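Local coordinates for protein putative sporulation-specific glycosylase YdhD (Bacillus subtilis subsp. subtilis str. 168, PDB 3CZ8) that probably hydrolyses glycosidic bonds in polysaccharides during sporulation through its family 18 glycoside hydrolase domain, the part present here, and may bind chitin, at residues A8-F13 with I36-Y41; P69-T74 with R110-V115. The protein carries 1 engineered substitution. All blocks are in the same frame, centred on the assembly; numbering follows the deposited sequence.

Contact 1. Residues A8-F13 with I36-Y41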
ATOM      1  N   ALA A   8       9.455   2.425  -4.261  1.00 84.34           N
ATOM      2  CA  ALA A   8       9.277   1.074  -3.756  1.00 83.66           C
ATOM      3  C   ALA A   8       8.652   1.146  -2.369  1.00 78.73           C
ATOM      4  O   ALA A   8       9.157   1.842  -1.481  1.00 73.13           O
ATOM      5  CB  ALA A   8      10.612   0.337  -3.712  1.00 86.41           C
ATOM      6  N   GLY A   9       7.540   0.439  -2.195  1.00 76.12           N
ATOM      7  CA  GLY A   9       6.828   0.425  -0.924  1.00 76.80           C
ATOM      8  C   GLY A   9       7.465  -0.504   0.087  1.00 71.16           C
ATOM      9  O   GLY A   9       7.669  -1.689  -0.189  1.00 73.93           O
ATOM     10  N   THR A  10       7.793   0.040   1.256  1.00 68.15           N
ATOM     11  CA  THR A  10       8.256  -0.763   2.383  1.00 63.88           C
ATOM     12  C   THR A  10       7.049  -1.252   3.186  1.00 57.94           C
ATOM     13  O   THR A  10       6.272  -0.447   3.714  1.00 43.15           O
ATOM     14  CB  THR A  10       9.215   0.032   3.299  1.00 69.29           C
ATOM     15  OG1 THR A  10      10.317   0.531   2.528  1.00 79.14           O
ATOM     16  CG2 THR A  10       9.748  -0.849   4.433  1.00 66.17           C
ATOM     17  N   LEU A  11       6.887  -2.569   3.258  1.00 39.70           N
ATOM     18  CA  LEU A  11       5.818  -3.159   4.052  1.00 36.96           C
ATOM     19  C   LEU A  11       6.252  -3.314   5.506  1.00 38.30           C
ATOM     20  O   LEU A  11       7.362  -3.756   5.795  1.00 36.11           O
ATOM     21  CB  LEU A  11       5.380  -4.514   3.478  1.00 29.14           C
ATOM     22  CG  LEU A  11       4.161  -5.196   4.112  1.00 34.38           C
ATOM     23  CD1 LEU A  11       2.864  -4.464   3.757  1.00 38.42           C
ATOM     24  CD2 LEU A  11       4.081  -6.656   3.699  1.00 43.09           C
ATOM     25  N   SER A  12       5.365  -2.930   6.414  1.00 35.85           N
ATOM     26  CA  SER A  12       5.570  -3.195   7.821  1.00 36.59           C
ATOM     27  C   SER A  12       4.266  -3.544   8.532  1.00 32.21           C
ATOM     28  O   SER A  12       3.192  -3.075   8.148  1.00 25.15           O
ATOM     29  CB  SER A  12       6.290  -2.025   8.500  1.00 39.23           C
ATOM     30  OG  SER A  12       5.450  -0.900   8.630  1.00 29.88           O
ATOM     31  N   PHE A  13       4.382  -4.390   9.552  1.00 27.65           N
ATOM     32  CA  PHE A  13       3.262  -4.812  10.387  1.00 24.94           C
ATOM     33  C   PHE A  13       3.292  -4.058  11.718  1.00 24.56           C
ATOM     34  O   PHE A  13       4.307  -4.054  12.420  1.00 32.43           O
ATOM     35  CB  PHE A  13       3.344  -6.323  10.617  1.00 31.37           C
ATOM     36  CG  PHE A  13       2.156  -6.905  11.335  1.00 31.69           C
ATOM     37  CD1 PHE A  13       2.230  -7.203  12.695  1.00 27.88           C
ATOM     38  CD2 PHE A  13       0.970  -7.173  10.648  1.00 18.64           C
ATOM     39  CE1 PHE A  13       1.142  -7.757  13.366  1.00 29.95           C
ATOM     40  CE2 PHE A  13      -0.125  -7.732  11.309  1.00 27.98           C
ATOM     41  CZ  PHE A  13      -0.036  -8.023  12.671  1.00 27.43           C
ATOM     42  N   ILE A  36       6.677  -1.925  15.216  1.00 30.69           N
ATOM     43  CA  ILE A  36       6.646  -1.970  13.763  1.00 30.46           C
ATOM     44  C   ILE A  36       7.602  -3.083  13.355  1.00 36.31           C
ATOM     45  O   ILE A  36       8.774  -3.058  13.730  1.00 37.62           O
ATOM     46  CB  ILE A  36       7.071  -0.605  13.140  1.00 34.91           C
ATOM     47  CG1 ILE A  36       5.914   0.393  13.205  1.00 34.88           C
ATOM     48  CG2 ILE A  36       7.539  -0.760  11.698  1.00 38.36           C
ATOM     49  CD1 ILE A  36       6.330   1.833  12.980  1.00 64.24           C
ATOM     50  N   SER A  37       7.089  -4.073  12.625  1.00 24.75           N
ATOM     51  CA  SER A  37       7.934  -5.138  12.107  1.00 30.41           C
ATOM     52  C   SER A  37       8.257  -4.854  10.649  1.00 32.21           C
ATOM     53  O   SER A  37       7.393  -4.973   9.777  1.00 38.33           O
ATOM     54  CB  SER A  37       7.265  -6.505  12.278  1.00 24.41           C
ATOM     55  OG  SER A  37       6.683  -6.627  13.567  1.00 26.97           O
ATOM     56  N   ILE A  38       9.496  -4.517  10.386  1.00 36.47           N
ATOM     57  CA  ILE A  38       9.944  -4.171   9.069  1.00 38.05           C
ATOM     58  C   ILE A  38      10.257  -5.371   8.204  1.00 39.35           C
ATOM     59  O   ILE A  38      11.049  -6.169   8.564  1.00 30.69           O
ATOM     60  CB  ILE A  38      11.146  -3.240   9.123  1.00 43.00           C
ATOM     61  CG1 ILE A  38      10.810  -1.979   9.869  1.00 30.74           C
ATOM     62  CG2 ILE A  38      11.592  -2.884   7.765  1.00 45.53           C
ATOM     63  CD1 ILE A  38      11.930  -1.316  10.378  1.00 37.93           C
ATOM     64  N   PHE A  39       9.647  -5.453   7.037  1.00 37.58           N
ATOM     65  CA  PHE A  39       9.842  -6.568   6.132  1.00 39.46           C
ATOM     66  C   PHE A  39      11.056  -6.362   5.260  1.00 43.95           C
ATOM     67  O   PHE A  39      11.394  -5.275   5.005  1.00 51.18           O
ATOM     68  CB  PHE A  39       8.589  -6.825   5.309  1.00 32.20           C
ATOM     69  CG  PHE A  39       7.583  -7.659   6.012  1.00 40.64           C
ATOM     70  CD1 PHE A  39       7.393  -8.966   5.674  1.00 32.32           C
ATOM     71  CD2 PHE A  39       6.851  -7.156   7.044  1.00 25.80           C
ATOM     72  CE1 PHE A  39       6.506  -9.716   6.348  1.00 30.34           C
ATOM     73  CE2 PHE A  39       5.979  -7.928   7.693  1.00 30.50           C
ATOM     74  CZ  PHE A  39       5.806  -9.195   7.342  1.00 17.75           C
ATOM     75  N   GLU A  40      11.685  -7.401   4.755  1.00 53.75           N
ATOM     76  CA  GLU A  40      12.080  -8.579   5.473  1.00 44.67           C
ATOM     77  C   GLU A  40      13.583  -8.784   5.370  1.00 49.83           C
ATOM     78  O   GLU A  40      14.214  -8.213   4.516  1.00 43.48           O
ATOM     79  CB  GLU A  40      11.402  -9.759   4.840  1.00 48.24           C
ATOM     80  CG  GLU A  40      11.448  -9.706   3.363  1.00 55.98           C
ATOM     81  CD  GLU A  40      12.528 -10.549   2.786  1.00 59.08           C
ATOM     82  OE1 GLU A  40      13.003 -10.228   1.710  1.00 45.03           O
ATOM     83  OE2 GLU A  40      12.893 -11.536   3.411  1.00 53.39           O
ATOM     84  N   TYR A  41      14.138  -9.603   6.250  1.00 35.34           N
ATOM     85  CA  TYR A  41      15.377 -10.317   6.001  1.00 42.70           C
ATOM     86  C   TYR A  41      15.111 -11.771   5.749  1.00 34.77           C
ATOM     87  O   TYR A  41      14.306 -12.345   6.400  1.00 36.71           O
ATOM     88  CB  TYR A  41      16.305 -10.206   7.196  1.00 34.38           C
ATOM     89  CG  TYR A  41      16.892  -8.851   7.447  1.00 48.97           C
ATOM     90  CD1 TYR A  41      16.191  -7.899   8.130  1.00 33.22           C
ATOM     91  CD2 TYR A  41      18.164  -8.537   7.022  1.00 32.24           C
ATOM     92  CE1 TYR A  41      16.711  -6.710   8.366  1.00 41.17           C
ATOM     93  CE2 TYR A  41      18.692  -7.352   7.257  1.00 31.62           C
ATOM     94  CZ  TYR A  41      17.967  -6.435   7.930  1.00 49.93           C
ATOM     95  OH  TYR A  41      18.462  -5.205   8.181  1.00 59.08           O
TER
HETATM   96  O   HOH W   1       5.014  -5.080  15.013  1.00 22.31           O
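The aromatic ring of Phe39 is gripped from two directions by the facing strand: Leu11 lays its CD2 methyl over the centre of one face, 4.3 Å above the plane, while CB of Phe13 comes up at the ring edge, 4.3 Å from CE2. With CG beside its own backbone N and anti to the carbonyl carbon (chi1 -84°), Phe39 turns the ring back across the strand pair, and its CB lies 3.3 Å from Leu11 O. Phe13 supplies only its CB to that edge, since its own ring swings off to meet Trp306 edge-to-face and Phe179 at a slant. Beneath the side chains, the antiparallel backbones are tied in three places. Leu11 O receives the N-H of Phe39 almost head-on, and Phe13 and Ser37 form a reciprocal pair whose shorter bond, Ser37 N to Phe13 O, measures 2.8 Å. Phe13 O also accepts a hydrogen bond from a water at 2.9 Å, so two donors hold this buried carbonyl; the same water is hydrogen-bonded to Ser37 OG, which pairs with Thr116 as well. On the other face of the sheet, the Ile36 CG2 methyl presses on Ser12 CB at 3.7 Å, and Ser12 OG bonds to Gln307. The side chain of Phe39 lies about 6 Å from that of Glu120, the predicted proton donor. This is the eight-stranded barrel of the TIM-barrel clan, here with strand 9-17 antiparallel to both its neighbours, 35-42 and 302-310, in an otherwise parallel ring.

Contact 2. Residues P69-T74 with R110-V115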
ATOM      1  N   PRO A  69      11.030  -0.852  16.969  1.00 37.86           N
ATOM      2  CA  PRO A  69      11.294  -1.446  15.661  1.00 33.84           C
ATOM      3  C   PRO A  69      11.719  -2.914  15.755  1.00 41.73           C
ATOM      4  O   PRO A  69      12.681  -3.254  16.456  1.00 34.11           O
ATOM      5  CB  PRO A  69      12.425  -0.582  15.101  1.00 35.29           C
ATOM      6  CG  PRO A  69      13.131  -0.048  16.292  1.00 33.75           C
ATOM      7  CD  PRO A  69      12.142   0.001  17.428  1.00 39.09           C
ATOM      8  N   LEU A  70      11.001  -3.775  15.043  1.00 31.17           N
ATOM      9  CA  LEU A  70      11.317  -5.196  15.005  1.00 22.97           C
ATOM     10  C   LEU A  70      11.787  -5.591  13.616  1.00 23.31           C
ATOM     11  O   LEU A  70      11.256  -5.110  12.623  1.00 30.05           O
ATOM     12  CB  LEU A  70      10.098  -6.034  15.420  1.00 26.06           C
ATOM     13  CG  LEU A  70       9.389  -5.712  16.745  1.00 29.32           C
ATOM     14  CD1 LEU A  70       8.105  -6.525  16.893  1.00 21.36           C
ATOM     15  CD2 LEU A  70      10.287  -5.952  17.939  1.00 36.10           C
ATOM     16  N   ALA A  71      12.799  -6.450  13.557  1.00 29.74           N
ATOM     17  CA  ALA A  71      13.273  -7.010  12.297  1.00 28.96           C
ATOM     18  C   ALA A  71      12.453  -8.238  11.932  1.00 21.95           C
ATOM     19  O   ALA A  71      12.328  -9.165  12.731  1.00 32.32           O
ATOM     20  CB  ALA A  71      14.741  -7.391  12.409  1.00 30.49           C
ATOM     21  N   THR A  72      11.901  -8.264  10.724  1.00 30.17           N
ATOM     22  CA  THR A  72      11.179  -9.447  10.276  1.00 30.19           C
ATOM     23  C   THR A  72      12.138 -10.409   9.588  1.00 32.64           C
ATOM     24  O   THR A  72      12.855 -10.034   8.660  1.00 27.68           O
ATOM     25  CB  THR A  72       9.992  -9.100   9.362  1.00 26.82           C
ATOM     26  OG1 THR A  72       9.181  -8.119  10.009  1.00 27.15           O
ATOM     27  CG2 THR A  72       9.142 -10.327   9.081  1.00 33.76           C
ATOM     28  N   ILE A  73      12.138 -11.647  10.068  1.00 30.19           N
ATOM     29  CA  ILE A  73      12.986 -12.699   9.545  1.00 26.33           C
ATOM     30  C   ILE A  73      12.082 -13.727   8.867  1.00 34.47           C
ATOM     31  O   ILE A  73      11.174 -14.273   9.498  1.00 32.92           O
ATOM     32  CB  ILE A  73      13.839 -13.367  10.675  1.00 27.16           C
ATOM     33  CG1 ILE A  73      14.382 -12.329  11.671  1.00 28.41           C
ATOM     34  CG2 ILE A  73      14.956 -14.232  10.087  1.00 34.19           C
ATOM     35  CD1 ILE A  73      15.377 -11.306  11.094  1.00 28.67           C
ATOM     36  N   THR A  74      12.323 -13.968   7.577  1.00 38.88           N
ATOM     37  CA  THR A  74      11.464 -14.841   6.768  1.00 38.01           C
ATOM     38  C   THR A  74      12.254 -15.923   6.046  1.00 39.12           C
ATOM     39  O   THR A  74      13.485 -15.864   5.978  1.00 35.53           O
ATOM     40  CB  THR A  74      10.686 -14.057   5.674  1.00 40.27           C
ATOM     41  OG1 THR A  74      11.590 -13.659   4.637  1.00 30.39           O
ATOM     42  CG2 THR A  74       9.972 -12.825   6.242  1.00 26.33           C
ATOM     43  N   ARG A 110      22.360  -3.448  14.095  1.00 47.74           N
ATOM     44  CA  ARG A 110      21.436  -2.518  13.442  1.00 33.24           C
ATOM     45  C   ARG A 110      20.572  -1.717  14.412  1.00 31.76           C
ATOM     46  O   ARG A 110      20.021  -0.681  14.042  1.00 45.53           O
ATOM     47  CB  ARG A 110      20.565  -3.251  12.414  1.00 35.44           C
ATOM     48  CG  ARG A 110      21.343  -3.917  11.275  1.00 36.91           C
ATOM     49  CD  ARG A 110      21.383  -3.053  10.012  1.00 62.93           C
ATOM     50  NE  ARG A 110      22.326  -1.936  10.103  1.00 92.18           N
ATOM     51  CZ  ARG A 110      21.984  -0.668  10.330  1.00 98.05           C
ATOM     52  NH1 ARG A 110      22.924   0.268  10.393  1.00 86.32           N
ATOM     53  NH2 ARG A 110      20.711  -0.331  10.499  1.00 91.09           N
ATOM     54  N   GLY A 111      20.445  -2.190  15.648  1.00 41.48           N
ATOM     55  CA  GLY A 111      19.721  -1.441  16.681  1.00 30.24           C
ATOM     56  C   GLY A 111      18.218  -1.671  16.749  1.00 44.92           C
ATOM     57  O   GLY A 111      17.461  -0.783  17.164  1.00 37.79           O
ATOM     58  N   TYR A 112      17.782  -2.864  16.358  1.00 42.01           N
ATOM     59  CA  TYR A 112      16.379  -3.249  16.498  1.00 41.74           C
ATOM     60  C   TYR A 112      16.058  -3.540  17.958  1.00 32.52           C
ATOM     61  O   TYR A 112      16.947  -3.876  18.733  1.00 47.81           O
ATOM     62  CB  TYR A 112      16.081  -4.486  15.657  1.00 39.28           C
ATOM     63  CG  TYR A 112      15.905  -4.235  14.175  1.00 38.57           C
ATOM     64  CD1 TYR A 112      14.734  -3.654  13.682  1.00 38.34           C
ATOM     65  CD2 TYR A 112      16.891  -4.609  13.263  1.00 29.59           C
ATOM     66  CE1 TYR A 112      14.553  -3.440  12.322  1.00 31.59           C
ATOM     67  CE2 TYR A 112      16.721  -4.399  11.896  1.00 38.21           C
ATOM     68  CZ  TYR A 112      15.544  -3.814  11.436  1.00 37.38           C
ATOM     69  OH  TYR A 112      15.359  -3.596  10.091  1.00 47.20           O
ATOM     70  N   GLY A 113      14.789  -3.399  18.331  1.00 31.39           N
ATOM     71  CA  GLY A 113      14.338  -3.752  19.676  1.00 32.88           C
ATOM     72  C   GLY A 113      13.894  -5.200  19.829  1.00 37.09           C
ATOM     73  O   GLY A 113      13.451  -5.608  20.903  1.00 32.54           O
ATOM     74  N   GLY A 114      14.020  -5.980  18.758  1.00 34.52           N
ATOM     75  CA  GLY A 114      13.572  -7.366  18.755  1.00 35.97           C
ATOM     76  C   GLY A 114      13.313  -7.889  17.356  1.00 34.90           C
ATOM     77  O   GLY A 114      13.736  -7.273  16.372  1.00 33.24           O
ATOM     78  N   VAL A 115      12.648  -9.038  17.265  0.50 33.61           N
ATOM     79  CA  VAL A 115      12.314  -9.619  15.965  0.50 27.33           C
ATOM     80  C   VAL A 115      10.865 -10.052  15.816  0.50 30.85           C
ATOM     81  O   VAL A 115      10.109 -10.149  16.789  0.50 26.56           O
ATOM     82  CB  VAL A 115      13.204 -10.838  15.576  0.50 34.31           C
ATOM     83  CG1 VAL A 115      14.631 -10.421  15.326  0.50 44.66           C
ATOM     84  CG2 VAL A 115      13.121 -11.933  16.615  0.50 31.27           C
TER
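Ala71 and Tyr112 supply the aromatic part of this contact, a CH-pi interaction in which the Ala71 methyl stands over the ring face, 9° off its normal, CB being 3.5 Å from the centroid of the Tyr112 ring. The carbonyl carbon of Pro69 lies in the ring plane at the edge, and CB of Pro69 touches CD1. Having CG beside the backbone N (chi1 -78°) directs the tyrosine across strand 69-74, and its hydroxyl is hydrogen-bonded to Asp55, which also takes up Tyr41 OH and forms a salt bridge with Arg110. With a phenylalanine in its place the hydroxyl is gone, and Asp55 would probably be left with one tyrosine partner fewer. Between the two segments the hydrogen bonds are backbone to backbone: Gly113 N donates to Pro69 O at 2.8 Å, and Ala71 N to Gly114 O at 3.1 Å. Van der Waals packing gives one of two reasons for the glycine at Gly114. CD2 of Leu70 sits 3.6 Å from C of Gly114, and a beta carbon there would crowd that methyl; the backbone angles of Gly114 independently call for glycine. Beyond, CG1 of Val115 meets CG1 of Ile73 at 4.1 Å, and both side chains also rest on helix 93-110. Two neighbouring parallel strands, 68-77 and 114-118, joined through helices 83-90 and 93-110 make this a beta-alpha-beta crossover, the repeating element of the TIM barrel.

From the N terminus, the chain lays down strand 9-17, runs through a connection that shows no helix in its modelled part (residues 23-28 are not modelled), and returns as strand 35-42; contact 1 closes this first loop. Helix 56-64 then leads to strand 68-77, from which a longer, mostly helical excursion comes back to strand 114-118, closed by contact 2. The loops neither nest nor cross but follow in series. They are joined side by side because strands 35-42 and 68-77 are parallel neighbours: Ile36 O and Leu70 N probably share a hydrogen bond, as do Tyr41 N and Thr72 O, and Glu40 bonds to Thr74. Together they unite four consecutive strands of the barrel wall.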